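Local coordinates for protein sulfite reductase [ferredoxin] (Mycobacterium tuberculosis, PDB 1ZJ8) that uses siroheme and a [4Fe-4S] cluster, with electrons from ferredoxin, to reduce sulfite to sulfide, probably for the biosynthesis of sulfur-containing amino acids and cofactors, at residues G89-G93 / D94-D98; W148-V151 / E152-P155; E432-K435 / L436-A439. One frame throughout, in Å; residues are numbered along the deposited sequence.

Contact 1. Residues G89-G93 / D94-D98; sequences GTWTG and DDNID
Asn96 reaches back five residues and puts its ND2 on the main-chain carbonyl of Trp91, with 2.7 Å between Asn96 ND2 and Trp91 O. The bond is bent, 139° at the hydrogen, and the nitrogen lies somewhat off the plane of the carbonyl it meets. The torsion that allows this is chi1 of Asn96, -75°, which sets CG opposite the carbonyl carbon and swings the amide back over the turn.

The other end of the amide faces the indole. Asn96 OD1 lies 3.9 Å from Trp91 CE3, at the ring edge and close to the ring plane, so the oxygen meets the rim of the six-membered ring and not its face. Amide and indole planes are turned 59° against each other, and the two side chains run nearly at right angles. The ring also meets Tyr87 edge-to-face.

Gly93 supplies the backbone half of the contact. Its O accepts the amide N of Asn96 at 3.2 Å from Gly93 O to Asn96 N. This closes a beta turn with Asp94 and Asp95 at its two corners. An earlier turn is closed by Thr92 N on the carbonyl of Gly89. The chain therefore winds through two short turns before helix 97-100 begins, on the surface of the molecule.

Asn96 occupies the N-cap position of that helix, yet its side chain makes no capping bond. Its ND2 is spent on Trp91 O instead. The chemistry is thus almost wholly polar: one residue, through its main-chain N and its ND2, grips two carbonyls of the loop, which probably fixes how the loop enters the helix.

Contact 2. Residues W148-V151 / E152-P155; sequences WIEV and ENVP
Ile149 meets Val154 where a strand hands over to a helix, the beta-to-alpha junction of the first ferredoxin-like half domain. Strand 144-149 ends here and helix 154-162 takes over after a tight turn. The apolar touch is loose, 4.4 Å between Ile149 CG2 and Val154 CG2, and Ile149 still packs on Phe105 and Met107 of the neighbouring strand 104-109.

Glu150 comes next, and its carbonyl does most of the work. Asn153 bonds to it twice: 3.1 Å from Asn153 ND2 to Glu150 O, and 2.8 Å from Asn153 N to the same Glu150 O, although the position of that backbone nitrogen is less certain. With chi1 at -54°, the Asn153 amide folds back beside the Glu150 side chain, both pointing the same way. The carboxylate of Glu150 sits beside that of Glu152, the two planes perpendicular and OE1 of Glu150 3.2 Å from OE1 of Glu152. Lys103 makes a salt bridge to Glu150 OE1, which would probably ease any repulsion between the two acids.

Val151 points its side chain away overall, toward Phe105 and Tyr57, the latter on helix 49-60, though CG1 still brushes Glu152. Its O accepts the amide of Val154, 2.9 Å from Val151 O to Val154 N. The same carbonyl comes up against the proline ring, with Val151 O 3.8 Å from Pro155 CD.

Contact 3. Residues E432-K435 / L436-A439; sequences EFCK and LSFA. With SF4 (iron/sulfur cluster), chain D.
The loop between strand 425-427 and helix 442-455 borders the iron-sulfur cluster, and Cys434 holds it there through a metal bond of 2.3 Å from Cys434 SG to iron FE3 of the cluster. The thiolate reaches the metal with SG anti to the backbone N (chi1 -171°), which leaves it beside the carbonyl carbon, where the amide of Leu436 meets it: Leu436 N lies 3.6 Å from Cys434 SG, and the N-H runs almost straight to the sulfur, at 169°.

Cys434 belongs to the paired cysteine motifs of the siroheme sulfite and nitrite reductases, Cys428 with Cys434 and Cys474 with Cys478, the last also the probable axial link to the siroheme iron. An amide N-H directed at a ligand sulfur recurs around iron-sulfur clusters and would draw charge from it, probably favouring the reduced state.

Ser437 approaches the same cluster with its methylene, 3.3 Å from Ser437 CB to the sulfide S2. Its OG lies 2.7 Å from Cys434 O. Arg83 NH1 donates a hydrogen bond to that carbonyl oxygen of Cys434. Lys435 serves the siroheme: its chain bends at chi3 and chi4, and NZ makes weak hydrogen bonds to a siroheme oxygen and to Thr81 O.

How the contacts relate
Contact 3 is the piece at the cofactors, and the other two touch it at separate points. From contact 1, Thr92 comes in with OG1 2.9 Å from Ser437 O, a probable hydrogen bond, while its CG2 packs 3.4 Å from Phe438 CE1. The side chain of Asp94, also in contact 1, lies about 9 Å from the siroheme. Contact 2 arrives through Trp148, whose NE1 lies 3.3 Å from Phe433 CE1, joining the first ferredoxin-like half domain to the second 4Fe-4S domain. Contacts 1 and 2 do not meet: their nearest atoms are about 14 Å apart. Their centres are about 25 Å apart.

Contact 1. Residues G89-G93 / D94-D98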
ATOM      1  N   GLY A  89      20.826  11.725  -1.136  1.00 59.46           N
ATOM      2  CA  GLY A  89      20.769  10.748  -2.235  1.00 60.21           C
ATOM      3  C   GLY A  89      22.092  10.244  -2.793  1.00 60.97           C
ATOM      4  O   GLY A  89      22.175   9.128  -3.330  1.00 61.19           O
ATOM      5  N   THR A  90      23.130  11.066  -2.666  1.00 61.85           N
ATOM      6  CA  THR A  90      24.503  10.666  -2.969  1.00 62.15           C
ATOM      7  C   THR A  90      24.870   9.325  -2.327  1.00 62.81           C
ATOM      8  O   THR A  90      25.548   8.497  -2.948  1.00 63.07           O
ATOM      9  CB  THR A  90      25.488  11.716  -2.426  1.00 62.33           C
ATOM     10  OG1 THR A  90      24.936  13.029  -2.603  1.00 61.19           O
ATOM     11  CG2 THR A  90      26.866  11.590  -3.117  1.00 62.19           C
ATOM     12  N   TRP A  91      24.420   9.130  -1.085  1.00 63.24           N
ATOM     13  CA  TRP A  91      24.839   8.006  -0.252  1.00 63.68           C
ATOM     14  C   TRP A  91      23.996   6.754  -0.432  1.00 63.86           C
ATOM     15  O   TRP A  91      24.407   5.660  -0.048  1.00 63.93           O
ATOM     16  CB  TRP A  91      24.794   8.434   1.220  1.00 64.37           C
ATOM     17  CG  TRP A  91      25.792   9.509   1.548  1.00 65.09           C
ATOM     18  CD1 TRP A  91      25.588  10.871   1.554  1.00 65.22           C
ATOM     19  CD2 TRP A  91      27.165   9.306   1.902  1.00 65.66           C
ATOM     20  NE1 TRP A  91      26.754  11.520   1.901  1.00 65.33           N
ATOM     21  CE2 TRP A  91      27.737  10.585   2.117  1.00 65.73           C
ATOM     22  CE3 TRP A  91      27.970   8.163   2.062  1.00 65.06           C
ATOM     23  CZ2 TRP A  91      29.076  10.751   2.480  1.00 65.36           C
ATOM     24  CZ3 TRP A  91      29.294   8.327   2.423  1.00 65.19           C
ATOM     25  CH2 TRP A  91      29.838   9.613   2.628  1.00 65.27           C
ATOM     26  N   THR A  92      22.819   6.918  -1.012  1.00 64.08           N
ATOM     27  CA  THR A  92      21.895   5.809  -1.196  1.00 64.25           C
ATOM     28  C   THR A  92      22.466   4.774  -2.190  1.00 64.33           C
ATOM     29  O   THR A  92      22.802   5.094  -3.338  1.00 64.05           O
ATOM     30  CB  THR A  92      20.502   6.347  -1.654  1.00 64.50           C
ATOM     31  OG1 THR A  92      19.979   7.238  -0.653  1.00 64.25           O
ATOM     32  CG2 THR A  92      19.515   5.205  -1.902  1.00 64.32           C
ATOM     33  N   GLY A  93      22.563   3.533  -1.726  1.00 64.48           N
ATOM     34  CA  GLY A  93      23.152   2.455  -2.512  1.00 64.68           C
ATOM     35  C   GLY A  93      23.427   1.285  -1.592  1.00 64.82           C
ATOM     36  O   GLY A  93      23.609   1.477  -0.380  1.00 64.77           O
ATOM     37  N   ASP A  94      23.431   0.080  -2.162  1.00 64.98           N
ATOM     38  CA  ASP A  94      23.634  -1.154  -1.390  1.00 65.25           C
ATOM     39  C   ASP A  94      25.014  -1.195  -0.677  1.00 65.25           C
ATOM     40  O   ASP A  94      25.160  -1.794   0.397  1.00 64.76           O
ATOM     41  CB  ASP A  94      23.414  -2.384  -2.294  1.00 65.45           C
ATOM     42  CG  ASP A  94      21.962  -2.502  -2.788  1.00 65.75           C
ATOM     43  OD1 ASP A  94      21.512  -1.615  -3.552  1.00 65.43           O
ATOM     44  OD2 ASP A  94      21.274  -3.482  -2.411  1.00 65.82           O
ATOM     45  N   ASP A  95      26.000  -0.517  -1.269  1.00 65.43           N
ATOM     46  CA  ASP A  95      27.365  -0.430  -0.705  1.00 65.28           C
ATOM     47  C   ASP A  95      27.505   0.396   0.598  1.00 65.16           C
ATOM     48  O   ASP A  95      28.476   0.203   1.330  1.00 65.40           O
ATOM     49  CB  ASP A  95      28.375   0.081  -1.762  1.00 65.56           C
ATOM     50  CG  ASP A  95      27.746   1.043  -2.785  1.00 66.51           C
ATOM     51  OD1 ASP A  95      27.141   0.549  -3.777  1.00 66.07           O
ATOM     52  OD2 ASP A  95      27.862   2.283  -2.597  1.00 67.53           O
ATOM     53  N   ASN A  96      26.551   1.284   0.905  1.00 64.60           N
ATOM     54  CA  ASN A  96      26.654   2.169   2.094  1.00 63.95           C
ATOM     55  C   ASN A  96      25.818   1.740   3.315  1.00 63.35           C
ATOM     56  O   ASN A  96      25.697   2.497   4.279  1.00 62.91           O
ATOM     57  CB  ASN A  96      26.270   3.616   1.729  1.00 63.94           C
ATOM     58  CG  ASN A  96      27.359   4.345   0.940  1.00 63.75           C
ATOM     59  OD1 ASN A  96      28.526   4.378   1.334  1.00 63.55           O
ATOM     60  ND2 ASN A  96      26.966   4.962  -0.166  1.00 62.83           N
ATOM     61  N   ILE A  97      25.262   0.530   3.268  1.00 62.81           N
ATOM     62  CA  ILE A  97      24.334   0.030   4.304  1.00 62.39           C
ATOM     63  C   ILE A  97      24.712   0.424   5.716  1.00 61.72           C
ATOM     64  O   ILE A  97      23.892   0.962   6.440  1.00 61.66           O
ATOM     65  CB  ILE A  97      24.191  -1.542   4.350  1.00 62.60           C
ATOM     66  CG1 ILE A  97      25.185  -2.268   3.404  1.00 62.76           C
ATOM     67  CG2 ILE A  97      22.697  -1.938   4.139  1.00 62.33           C
ATOM     68  CD1 ILE A  97      26.073  -3.328   4.074  1.00 62.41           C
ATOM     69  N   ASP A  98      25.947   0.120   6.111  1.00 61.29           N
ATOM     70  CA  ASP A  98      26.397   0.298   7.505  1.00 60.75           C
ATOM     71  C   ASP A  98      26.272   1.744   7.991  1.00 60.17           C
ATOM     72  O   ASP A  98      25.998   1.979   9.165  1.00 59.87           O
ATOM     73  CB  ASP A  98      27.847  -0.160   7.669  1.00 60.80           C
ATOM     74  CG  ASP A  98      28.002  -1.667   7.574  1.00 61.27           C
ATOM     75  OD1 ASP A  98      28.298  -2.292   8.616  1.00 61.13           O
ATOM     76  OD2 ASP A  98      27.832  -2.225   6.463  1.00 62.51           O
TER

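Contact 2. Residues W148-V151 / E152-P155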
ATOM      1  N   TRP A 148      11.335   5.784  14.810  1.00 39.25           N
ATOM      2  CA  TRP A 148      12.072   6.071  16.043  1.00 40.19           C
ATOM      3  C   TRP A 148      11.847   4.990  17.116  1.00 41.00           C
ATOM      4  O   TRP A 148      11.835   5.294  18.315  1.00 41.27           O
ATOM      5  CB  TRP A 148      11.682   7.458  16.634  1.00 40.45           C
ATOM      6  CG  TRP A 148      11.976   8.609  15.715  1.00 40.68           C
ATOM      7  CD1 TRP A 148      11.080   9.335  14.968  1.00 40.87           C
ATOM      8  CD2 TRP A 148      13.265   9.146  15.423  1.00 40.80           C
ATOM      9  NE1 TRP A 148      11.742  10.293  14.227  1.00 40.79           N
ATOM     10  CE2 TRP A 148      13.083  10.200  14.494  1.00 40.97           C
ATOM     11  CE3 TRP A 148      14.561   8.841  15.858  1.00 40.68           C
ATOM     12  CZ2 TRP A 148      14.151  10.947  13.999  1.00 40.64           C
ATOM     13  CZ3 TRP A 148      15.615   9.577  15.367  1.00 40.59           C
ATOM     14  CH2 TRP A 148      15.408  10.619  14.445  1.00 40.66           C
ATOM     15  N   ILE A 149      11.668   3.738  16.702  1.00 41.72           N
ATOM     16  CA  ILE A 149      11.435   2.682  17.676  1.00 42.43           C
ATOM     17  C   ILE A 149      12.751   1.991  18.041  1.00 43.28           C
ATOM     18  O   ILE A 149      13.612   1.765  17.180  1.00 43.26           O
ATOM     19  CB  ILE A 149      10.308   1.718  17.216  1.00 42.54           C
ATOM     20  CG1 ILE A 149       9.007   2.140  17.905  1.00 42.30           C
ATOM     21  CG2 ILE A 149      10.616   0.251  17.546  1.00 42.37           C
ATOM     22  CD1 ILE A 149       7.820   1.407  17.452  1.00 42.32           C
ATOM     23  N   GLU A 150      12.899   1.694  19.335  1.00 44.17           N
ATOM     24  CA  GLU A 150      14.097   1.053  19.867  1.00 44.83           C
ATOM     25  C   GLU A 150      13.716  -0.364  20.326  1.00 45.57           C
ATOM     26  O   GLU A 150      12.711  -0.543  21.065  1.00 45.59           O
ATOM     27  CB  GLU A 150      14.696   1.852  21.035  1.00 44.79           C
ATOM     28  CG  GLU A 150      14.534   3.368  20.990  1.00 45.00           C
ATOM     29  CD  GLU A 150      15.422   4.088  22.030  1.00 45.89           C
ATOM     30  OE1 GLU A 150      16.667   3.933  21.972  1.00 45.84           O
ATOM     31  OE2 GLU A 150      14.889   4.823  22.904  1.00 47.36           O
ATOM     32  N   VAL A 151      14.521  -1.352  19.904  1.00 46.19           N
ATOM     33  CA  VAL A 151      14.294  -2.768  20.244  1.00 46.62           C
ATOM     34  C   VAL A 151      13.895  -2.957  21.731  1.00 47.10           C
ATOM     35  O   VAL A 151      12.945  -3.692  22.049  1.00 47.37           O
ATOM     36  CB  VAL A 151      15.540  -3.681  19.860  1.00 46.85           C
ATOM     37  CG1 VAL A 151      16.743  -3.428  20.762  1.00 46.93           C
ATOM     38  CG2 VAL A 151      15.174  -5.181  19.896  1.00 46.90           C
ATOM     39  N   GLU A 152      14.583  -2.248  22.623  1.00 47.44           N
ATOM     40  CA  GLU A 152      14.250  -2.256  24.044  1.00 47.81           C
ATOM     41  C   GLU A 152      12.746  -2.396  24.254  1.00 48.04           C
ATOM     42  O   GLU A 152      12.329  -3.142  25.124  1.00 47.88           O
ATOM     43  CB  GLU A 152      14.739  -0.977  24.750  1.00 48.19           C
ATOM     44  CG  GLU A 152      16.265  -0.788  24.812  1.00 49.26           C
ATOM     45  CD  GLU A 152      16.869  -0.275  23.491  1.00 50.98           C
ATOM     46  OE1 GLU A 152      16.643   0.901  23.140  1.00 51.13           O
ATOM     47  OE2 GLU A 152      17.585  -1.045  22.807  1.00 51.59           O
ATOM     48  N   ASN A 153      11.936  -1.698  23.445  1.00 48.35           N
ATOM     49  CA  ASN A 153      10.479  -1.572  23.695  1.00 48.33           C
ATOM     50  C   ASN A 153       9.549  -2.584  22.997  1.00 48.47           C
ATOM     51  O   ASN A 153       8.342  -2.644  23.314  1.00 48.01           O
ATOM     52  CB  ASN A 153      10.018  -0.172  23.310  1.00 48.28           C
ATOM     53  CG  ASN A 153      10.813   0.901  23.993  1.00 47.29           C
ATOM     54  OD1 ASN A 153      10.549   1.243  25.140  1.00 44.86           O
ATOM     55  ND2 ASN A 153      11.793   1.450  23.281  1.00 46.94           N
ATOM     56  N   VAL A 154      10.106  -3.384  22.083  1.00 48.60           N
ATOM     57  CA  VAL A 154       9.283  -4.196  21.166  1.00 48.87           C
ATOM     58  C   VAL A 154       8.398  -5.264  21.818  1.00 49.21           C
ATOM     59  O   VAL A 154       7.295  -5.527  21.337  1.00 49.32           O
ATOM     60  CB  VAL A 154      10.128  -4.843  20.074  1.00 48.60           C
ATOM     61  CG1 VAL A 154       9.283  -5.785  19.218  1.00 49.06           C
ATOM     62  CG2 VAL A 154      10.744  -3.775  19.192  1.00 48.35           C
ATOM     63  N   PRO A 155       8.870  -5.893  22.900  1.00 49.93           N
ATOM     64  CA  PRO A 155       7.982  -6.850  23.581  1.00 50.06           C
ATOM     65  C   PRO A 155       6.799  -6.163  24.250  1.00 50.16           C
ATOM     66  O   PRO A 155       5.674  -6.669  24.187  1.00 49.93           O
ATOM     67  CB  PRO A 155       8.889  -7.490  24.652  1.00 50.31           C
ATOM     68  CG  PRO A 155      10.299  -7.028  24.357  1.00 50.17           C
ATOM     69  CD  PRO A 155      10.187  -5.772  23.563  1.00 50.23           C
TER

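Contact 3. Residues E432-K435 / L436-A439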
ATOM      1  N   GLU A 432      13.284  11.034   4.532  1.00 39.79           N
ATOM      2  CA  GLU A 432      13.102  11.287   5.982  1.00 39.83           C
ATOM      3  C   GLU A 432      13.353  10.042   6.875  1.00 39.78           C
ATOM      4  O   GLU A 432      13.755  10.170   8.029  1.00 39.49           O
ATOM      5  CB  GLU A 432      11.676  11.827   6.228  1.00 40.02           C
ATOM      6  CG  GLU A 432      11.317  12.258   7.660  1.00 39.97           C
ATOM      7  CD  GLU A 432       9.841  12.016   8.019  1.00 40.21           C
ATOM      8  OE1 GLU A 432       9.129  11.286   7.287  1.00 40.51           O
ATOM      9  OE2 GLU A 432       9.402  12.539   9.063  1.00 39.16           O
ATOM     10  N   PHE A 433      13.086   8.851   6.343  1.00 39.90           N
ATOM     11  CA  PHE A 433      13.224   7.608   7.112  1.00 40.11           C
ATOM     12  C   PHE A 433      13.682   6.399   6.264  1.00 40.30           C
ATOM     13  O   PHE A 433      14.149   5.404   6.805  1.00 39.92           O
ATOM     14  CB  PHE A 433      11.875   7.226   7.765  1.00 39.89           C
ATOM     15  CG  PHE A 433      11.450   8.092   8.958  1.00 39.80           C
ATOM     16  CD1 PHE A 433      12.270   8.255  10.069  1.00 39.49           C
ATOM     17  CD2 PHE A 433      10.178   8.677   8.989  1.00 39.43           C
ATOM     18  CE1 PHE A 433      11.848   9.027  11.181  1.00 39.49           C
ATOM     19  CE2 PHE A 433       9.752   9.442  10.094  1.00 39.55           C
ATOM     20  CZ  PHE A 433      10.587   9.611  11.188  1.00 39.31           C
ATOM     21  N   CYS A 434      13.546   6.475   4.947  1.00 40.96           N
ATOM     22  CA  CYS A 434      13.794   5.330   4.082  1.00 41.51           C
ATOM     23  C   CYS A 434      15.244   5.263   3.567  1.00 42.14           C
ATOM     24  O   CYS A 434      15.788   6.273   3.105  1.00 42.33           O
ATOM     25  CB  CYS A 434      12.846   5.393   2.887  1.00 41.42           C
ATOM     26  SG  CYS A 434      12.930   3.902   1.938  1.00 42.08           S
ATOM     27  N   LYS A 435      15.847   4.072   3.600  1.00 42.63           N
ATOM     28  CA  LYS A 435      17.236   3.908   3.166  1.00 42.93           C
ATOM     29  C   LYS A 435      17.422   3.831   1.654  1.00 43.25           C
ATOM     30  O   LYS A 435      18.565   3.873   1.188  1.00 43.72           O
ATOM     31  CB  LYS A 435      17.858   2.669   3.787  1.00 43.14           C
ATOM     32  CG  LYS A 435      17.960   2.695   5.317  1.00 43.60           C
ATOM     33  CD  LYS A 435      18.512   1.361   5.845  1.00 43.69           C
ATOM     34  CE  LYS A 435      17.805   0.124   5.198  1.00 44.41           C
ATOM     35  NZ  LYS A 435      16.298   0.214   5.170  1.00 43.31           N
ATOM     36  N   LEU A 436      16.335   3.739   0.886  1.00 43.40           N
ATOM     37  CA  LEU A 436      16.445   3.595  -0.577  1.00 43.69           C
ATOM     38  C   LEU A 436      15.992   4.813  -1.392  1.00 43.78           C
ATOM     39  O   LEU A 436      15.952   4.751  -2.626  1.00 43.30           O
ATOM     40  CB  LEU A 436      15.680   2.357  -1.039  1.00 43.83           C
ATOM     41  CG  LEU A 436      15.955   1.101  -0.216  1.00 44.08           C
ATOM     42  CD1 LEU A 436      15.113  -0.057  -0.764  1.00 44.70           C
ATOM     43  CD2 LEU A 436      17.448   0.754  -0.199  1.00 43.66           C
ATOM     44  N   SER A 437      15.684   5.914  -0.699  1.00 44.24           N
ATOM     45  CA  SER A 437      15.169   7.159  -1.316  1.00 44.63           C
ATOM     46  C   SER A 437      16.253   8.133  -1.748  1.00 44.67           C
ATOM     47  O   SER A 437      17.280   8.264  -1.089  1.00 44.96           O
ATOM     48  CB  SER A 437      14.276   7.901  -0.314  1.00 44.93           C
ATOM     49  OG  SER A 437      14.551   7.438   1.012  1.00 45.77           O
ATOM     50  N   PHE A 438      15.984   8.841  -2.841  1.00 44.74           N
ATOM     51  CA  PHE A 438      16.855   9.918  -3.323  1.00 44.52           C
ATOM     52  C   PHE A 438      16.248  11.300  -3.006  1.00 44.46           C
ATOM     53  O   PHE A 438      16.930  12.330  -3.105  1.00 44.34           O
ATOM     54  CB  PHE A 438      17.117   9.754  -4.825  1.00 44.66           C
ATOM     55  CG  PHE A 438      17.688   8.427  -5.174  1.00 44.46           C
ATOM     56  CD1 PHE A 438      18.923   8.038  -4.656  1.00 44.57           C
ATOM     57  CD2 PHE A 438      16.987   7.548  -5.987  1.00 44.94           C
ATOM     58  CE1 PHE A 438      19.466   6.786  -4.949  1.00 45.01           C
ATOM     59  CE2 PHE A 438      17.524   6.282  -6.293  1.00 45.87           C
ATOM     60  CZ  PHE A 438      18.769   5.902  -5.768  1.00 44.95           C
ATOM     61  N   ALA A 439      14.977  11.307  -2.595  1.00 44.08           N
ATOM     62  CA  ALA A 439      14.268  12.545  -2.317  1.00 43.70           C
ATOM     63  C   ALA A 439      13.299  12.434  -1.149  1.00 43.22           C
ATOM     64  O   ALA A 439      12.910  11.336  -0.697  1.00 43.12           O
ATOM     65  CB  ALA A 439      13.518  13.024  -3.549  1.00 43.84           C
TER
HETATM   66 FE1  SF4 D 556      11.445   3.968  -2.391  1.00 46.50          FE
HETATM   67 FE2  SF4 D 556       9.247   3.087  -1.023  1.00 44.88          FE
HETATM   68 FE3  SF4 D 556      11.355   4.202   0.320  1.00 45.72          FE
HETATM   69 FE4  SF4 D 556       9.585   5.644  -1.176  1.00 45.58          FE
HETATM   70  S1  SF4 D 556       9.125   4.499   0.768  1.00 47.08           S
HETATM   71  S2  SF4 D 556      11.903   5.859  -1.196  1.00 48.81           S
HETATM   72  S3  SF4 D 556       9.233   4.280  -2.985  1.00 46.89           S
HETATM   73  S4  SF4 D 556      11.402   2.236  -0.871  1.00 50.98           S